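Local coordinates for high affinity transport system protein p37 (Mycoplasma hyorhinis, PDB 3EKI) that binds thiamine diphosphate outside the cell membrane as the lipoprotein component of a high-affinity transport system, at residues 69-81 with 92-104. Sequence-based numbering, arbitrary orientation.
Sequences INTFLENFKKEFN and NFDDVDFKVTPIQ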
loop_
_atom_site.group_PDB
_atom_site.type_symbol
_atom_site.label_atom_id
_atom_site.label_comp_id
_atom_site.label_asym_id
_atom_site.label_seq_id
_atom_site.Cartn_x
_atom_site.Cartn_y
_atom_site.Cartn_z
ATOM N N ILE A 69 5.652 -2.940 19.427
ATOM C CA ILE A 69 6.050 -1.537 19.270
ATOM C C ILE A 69 7.062 -1.123 20.335
ATOM O O ILE A 69 7.985 -0.365 20.012
ATOM C CB ILE A 69 4.860 -0.566 19.279
ATOM C CG1 ILE A 69 5.151 0.765 18.578
ATOM C CG2 ILE A 69 4.347 -0.313 20.684
ATOM C CD1 ILE A 69 5.586 0.668 17.133
ATOM N N ASN A 70 6.896 -1.641 21.539
ATOM C CA ASN A 70 7.878 -1.349 22.592
ATOM C C ASN A 70 9.247 -1.912 22.283
ATOM O O ASN A 70 10.294 -1.285 22.506
ATOM C CB ASN A 70 7.333 -1.852 23.946
ATOM C CG ASN A 70 6.206 -0.925 24.374
ATOM O OD1 ASN A 70 6.174 0.237 23.958
ATOM N ND2 ASN A 70 5.303 -1.425 25.206
ATOM N N THR A 71 9.352 -3.123 21.746
ATOM C CA THR A 71 10.646 -3.643 21.336
ATOM C C THR A 71 11.265 -2.792 20.252
ATOM O O THR A 71 12.446 -2.471 20.206
ATOM C CB THR A 71 10.518 -5.080 20.778
ATOM O OG1 THR A 71 10.112 -5.948 21.841
ATOM C CG2 THR A 71 11.861 -5.555 20.255
ATOM N N PHE A 72 10.381 -2.436 19.295
ATOM C CA PHE A 72 10.861 -1.585 18.213
ATOM C C PHE A 72 11.405 -0.261 18.772
ATOM O O PHE A 72 12.480 0.135 18.341
ATOM C CB PHE A 72 9.746 -1.319 17.211
ATOM C CG PHE A 72 10.007 -0.220 16.189
ATOM C CD1 PHE A 72 10.767 -0.493 15.080
ATOM C CD2 PHE A 72 9.481 1.048 16.376
ATOM C CE1 PHE A 72 11.003 0.489 14.129
ATOM C CE2 PHE A 72 9.718 2.044 15.425
ATOM C CZ PHE A 72 10.484 1.746 14.326
ATOM N N LEU A 73 10.649 0.357 19.663
ATOM C CA LEU A 73 11.086 1.675 20.162
ATOM C C LEU A 73 12.389 1.632 20.938
ATOM O O LEU A 73 13.205 2.562 20.867
ATOM C CB LEU A 73 9.984 2.260 21.052
ATOM C CG LEU A 73 8.753 2.747 20.286
ATOM C CD1 LEU A 73 7.633 2.991 21.281
ATOM C CD2 LEU A 73 9.076 3.957 19.430
ATOM N N GLU A 74 12.578 0.551 21.682
ATOM C CA GLU A 74 13.812 0.350 22.425
ATOM C C GLU A 74 14.961 0.141 21.453
ATOM O O GLU A 74 16.000 0.788 21.572
ATOM C CB GLU A 74 13.704 -0.816 23.409
ATOM C CG GLU A 74 15.012 -1.158 24.090
ATOM C CD GLU A 74 15.436 -0.181 25.176
ATOM O OE1 GLU A 74 14.642 0.699 25.560
ATOM O OE2 GLU A 74 16.592 -0.301 25.638
ATOM N N ASN A 75 14.803 -0.729 20.443
ATOM C CA ASN A 75 15.863 -0.905 19.474
ATOM C C ASN A 75 16.192 0.384 18.730
ATOM O O ASN A 75 17.353 0.667 18.413
ATOM C CB ASN A 75 15.419 -1.963 18.457
ATOM C CG ASN A 75 15.423 -3.365 19.026
ATOM O OD1 ASN A 75 15.898 -3.607 20.126
ATOM N ND2 ASN A 75 14.882 -4.327 18.271
ATOM N N PHE A 76 15.160 1.162 18.445
ATOM C CA PHE A 76 15.317 2.414 17.731
ATOM C C PHE A 76 16.111 3.433 18.546
ATOM O O PHE A 76 17.061 4.042 18.063
ATOM C CB PHE A 76 13.942 3.033 17.388
ATOM C CG PHE A 76 13.997 3.947 16.182
ATOM C CD1 PHE A 76 14.464 5.236 16.273
ATOM C CD2 PHE A 76 13.576 3.493 14.943
ATOM C CE1 PHE A 76 14.568 6.061 15.183
ATOM C CE2 PHE A 76 13.695 4.300 13.846
ATOM C CZ PHE A 76 14.185 5.584 13.941
ATOM N N LYS A 77 15.668 3.560 19.798
ATOM C CA LYS A 77 16.386 4.497 20.682
ATOM C C LYS A 77 17.850 4.148 20.838
ATOM O O LYS A 77 18.731 5.015 20.818
ATOM C CB LYS A 77 15.676 4.510 22.030
ATOM C CG LYS A 77 16.298 5.338 23.122
ATOM C CD LYS A 77 15.495 5.311 24.423
ATOM C CE LYS A 77 15.649 3.977 25.140
ATOM N NZ LYS A 77 15.015 3.971 26.483
ATOM N N LYS A 78 18.148 2.852 21.007
ATOM C CA LYS A 78 19.551 2.485 21.176
ATOM C C LYS A 78 20.399 2.741 19.949
ATOM O O LYS A 78 21.521 3.245 20.008
ATOM C CB LYS A 78 19.659 1.014 21.604
ATOM C CG LYS A 78 18.987 0.631 22.885
ATOM C CD LYS A 78 19.400 1.489 24.072
ATOM C CE LYS A 78 20.825 1.148 24.498
ATOM N NZ LYS A 78 21.225 1.907 25.730
ATOM N N GLU A 79 19.945 2.390 18.742
ATOM C CA GLU A 79 20.700 2.636 17.527
ATOM C C GLU A 79 20.808 4.122 17.219
ATOM O O GLU A 79 21.875 4.577 16.840
ATOM C CB GLU A 79 20.049 1.898 16.350
ATOM C CG GLU A 79 20.683 2.116 14.990
ATOM C CD GLU A 79 22.107 1.628 14.841
ATOM O OE1 GLU A 79 22.477 0.713 15.599
ATOM O OE2 GLU A 79 22.880 2.110 13.989
ATOM N N PHE A 80 19.692 4.832 17.399
ATOM C CA PHE A 80 19.702 6.267 17.140
ATOM C C PHE A 80 20.804 6.911 17.998
ATOM O O PHE A 80 21.529 7.747 17.478
ATOM C CB PHE A 80 18.361 6.949 17.382
ATOM C CG PHE A 80 18.391 8.467 17.318
ATOM C CD1 PHE A 80 18.671 9.275 18.416
ATOM C CD2 PHE A 80 18.149 9.099 16.111
ATOM C CE1 PHE A 80 18.758 10.632 18.324
ATOM C CE2 PHE A 80 18.172 10.473 16.001
ATOM C CZ PHE A 80 18.457 11.216 17.122
ATOM N N ASN A 81 20.753 6.624 19.297
ATOM C CA ASN A 81 21.669 7.428 20.142
ATOM C C ASN A 81 23.104 6.999 19.931
ATOM O O ASN A 81 24.043 7.787 20.084
ATOM C CB ASN A 81 21.234 7.379 21.608
ATOM C CG ASN A 81 20.040 8.275 21.851
ATOM O OD1 ASN A 81 20.050 9.490 21.703
ATOM N ND2 ASN A 81 18.906 7.679 22.210
ATOM N N ASN A 92 26.840 16.316 21.165
ATOM C CA ASN A 92 26.563 17.227 22.274
ATOM C C ASN A 92 25.106 17.601 22.467
ATOM O O ASN A 92 24.725 18.254 23.443
ATOM C CB ASN A 92 27.420 18.495 22.078
ATOM C CG ASN A 92 28.898 18.127 22.145
ATOM O OD1 ASN A 92 29.327 17.413 23.056
ATOM N ND2 ASN A 92 29.678 18.587 21.185
ATOM N N PHE A 93 24.181 17.212 21.570
ATOM C CA PHE A 93 22.760 17.467 21.814
ATOM C C PHE A 93 22.237 16.507 22.889
ATOM O O PHE A 93 22.963 15.545 23.191
ATOM C CB PHE A 93 21.929 17.275 20.538
ATOM C CG PHE A 93 22.122 18.270 19.410
ATOM C CD1 PHE A 93 21.552 19.533 19.478
ATOM C CD2 PHE A 93 22.857 17.961 18.284
ATOM C CE1 PHE A 93 21.706 20.458 18.472
ATOM C CE2 PHE A 93 22.994 18.885 17.264
ATOM C CZ PHE A 93 22.412 20.140 17.334
ATOM N N ASP A 94 21.049 16.735 23.411
ATOM C CA ASP A 94 20.445 15.805 24.342
ATOM C C ASP A 94 20.167 14.468 23.623
ATOM O O ASP A 94 19.786 14.404 22.451
ATOM C CB ASP A 94 19.164 16.318 24.973
ATOM C CG ASP A 94 19.308 17.520 25.873
ATOM O OD1 ASP A 94 20.404 17.776 26.414
ATOM O OD2 ASP A 94 18.281 18.216 26.042
ATOM N N ASP A 95 20.386 13.400 24.390
ATOM C CA ASP A 95 19.942 12.089 23.934
ATOM C C ASP A 95 18.433 12.103 23.748
ATOM O O ASP A 95 17.713 12.844 24.406
ATOM C CB ASP A 95 20.338 11.011 24.932
ATOM C CG ASP A 95 21.791 10.596 24.854
ATOM O OD1 ASP A 95 22.571 11.020 23.987
ATOM O OD2 ASP A 95 22.220 9.781 25.702
ATOM N N VAL A 96 17.929 11.244 22.853
ATOM C CA VAL A 96 16.543 11.256 22.435
ATOM C C VAL A 96 15.791 10.011 22.891
ATOM O O VAL A 96 16.307 8.900 22.767
ATOM C CB VAL A 96 16.474 11.369 20.903
ATOM C CG1 VAL A 96 15.036 11.433 20.439
ATOM C CG2 VAL A 96 17.230 12.629 20.479
ATOM N N ASP A 97 14.592 10.234 23.396
ATOM C CA ASP A 97 13.624 9.194 23.722
ATOM C C ASP A 97 12.620 9.025 22.580
ATOM O O ASP A 97 12.246 10.005 21.934
ATOM C CB ASP A 97 12.818 9.533 24.972
ATOM C CG ASP A 97 11.906 8.394 25.387
ATOM O OD1 ASP A 97 12.364 7.238 25.273
ATOM O OD2 ASP A 97 10.758 8.643 25.800
ATOM N N PHE A 98 12.179 7.798 22.323
ATOM C CA PHE A 98 11.212 7.559 21.255
ATOM C C PHE A 98 9.929 6.911 21.779
ATOM O O PHE A 98 10.009 5.974 22.578
ATOM C CB PHE A 98 11.826 6.664 20.183
ATOM C CG PHE A 98 12.936 7.377 19.417
ATOM C CD1 PHE A 98 14.231 7.398 19.907
ATOM C CD2 PHE A 98 12.648 8.015 18.202
ATOM C CE1 PHE A 98 15.240 8.045 19.219
ATOM C CE2 PHE A 98 13.650 8.645 17.513
ATOM C CZ PHE A 98 14.950 8.642 18.000
ATOM N N LYS A 99 8.818 7.449 21.294
ATOM C CA LYS A 99 7.484 7.099 21.754
ATOM C C LYS A 99 6.590 6.910 20.521
ATOM O O LYS A 99 7.020 7.300 19.450
ATOM C CB LYS A 99 6.885 8.156 22.682
ATOM C CG LYS A 99 7.758 8.508 23.879
ATOM C CD LYS A 99 6.999 9.481 24.775
ATOM C CE LYS A 99 7.800 10.737 25.063
ATOM N NZ LYS A 99 6.920 11.816 25.609
ATOM N N VAL A 100 5.410 6.341 20.700
ATOM C CA VAL A 100 4.363 6.324 19.687
ATOM C C VAL A 100 3.102 6.920 20.311
ATOM O O VAL A 100 2.918 6.972 21.527
ATOM C CB VAL A 100 4.025 4.946 19.089
ATOM C CG1 VAL A 100 5.204 4.363 18.339
ATOM C CG2 VAL A 100 3.567 3.968 20.171
ATOM N N THR A 101 2.252 7.379 19.400
ATOM C CA THR A 101 0.939 7.901 19.755
ATOM C C THR A 101 -0.058 7.316 18.750
ATOM O O THR A 101 0.299 7.197 17.562
ATOM C CB THR A 101 0.988 9.430 19.832
ATOM O OG1 THR A 101 -0.184 9.913 20.505
ATOM C CG2 THR A 101 0.993 10.071 18.449
ATOM N N PRO A 102 -1.251 6.885 19.160
ATOM C CA PRO A 102 -2.233 6.371 18.200
ATOM C C PRO A 102 -2.789 7.470 17.310
ATOM O O PRO A 102 -3.091 8.555 17.790
ATOM C CB PRO A 102 -3.378 5.834 19.074
ATOM C CG PRO A 102 -3.264 6.599 20.347
ATOM C CD PRO A 102 -1.778 6.795 20.533
ATOM N N ILE A 103 -2.930 7.154 16.030
ATOM C CA ILE A 103 -3.527 8.072 15.069
ATOM C C ILE A 103 -4.695 7.413 14.329
ATOM O O ILE A 103 -4.577 6.298 13.813
ATOM C CB ILE A 103 -2.499 8.571 14.041
ATOM C CG1 ILE A 103 -1.267 9.220 14.684
ATOM C CG2 ILE A 103 -3.167 9.513 13.051
ATOM C CD1 ILE A 103 -1.616 10.465 15.474
ATOM N N GLN A 104 -5.797 8.148 14.318
ATOM C CA GLN A 104 -7.069 7.587 13.829
ATOM C C GLN A 104 -7.006 7.231 12.353
ATOM O O GLN A 104 -7.452 6.153 11.940
ATOM C CB GLN A 104 -8.189 8.580 14.159
ATOM C CG GLN A 104 -8.209 9.058 15.604
ATOM C CD GLN A 104 -7.371 10.261 15.967
ATOM O OE1 GLN A 104 -6.257 10.162 16.490
ATOM N NE2 GLN A 104 -7.899 11.461 15.719
#
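Helix 69-81 packs along strand 97-103, running roughly antiparallel to it, with 152° between their directions and 7.9 Å between their axes at closest approach, so that L73 sits over F98 and I69 over V100. Strand 97-103 pairs in parallel with strand 45-51, and the connection between them runs through helix 64-85: a beta-alpha-beta crossover, the unit from which the lobes of periplasmic-binding-protein folds are built. F98, with the largest share of the contact, fills the middle. Its flat ring suits a place between two other phenylalanines one helical turn apart. F76 CD1 stands over the centre of one face of the F98 ring, the two planes oblique to each other, in neither a stack nor an edge-to-face pair. Toward F80 the geometry is T-shaped: the F98 edge leads with CZ, 3.5 Å from F80 CG, onto one face of the F80 ring, centroids 5.1 Å apart. F364 and F48 extend the aromatic cluster around F76. Farther along the strand, branched aliphatic chains take over. L73 lays CD2 against F98 CB at 3.9 Å, and I69 brings CG1 to within 3.6 Å of V100 CG1; with chi1 at -157°, CG1 of I69 is trans to the backbone N and extends to the valine. K77, partly exposed beside the strand, uses its methylenes, CG lying 3.6 Å from V96 O, while NZ makes a weak salt bridge with E74. Where the chain leads into the strand, N81 holds the contact: its amide offers both an acceptor and a donor and can thus clasp a peptide backbone on both polar groups. It does so at V96: the backbone N donates to N81 OD1 at 3.0 Å, and N81 ND2 donates to V96 O at 2.9 Å, nearly straight at 167° and exactly in the amide plane.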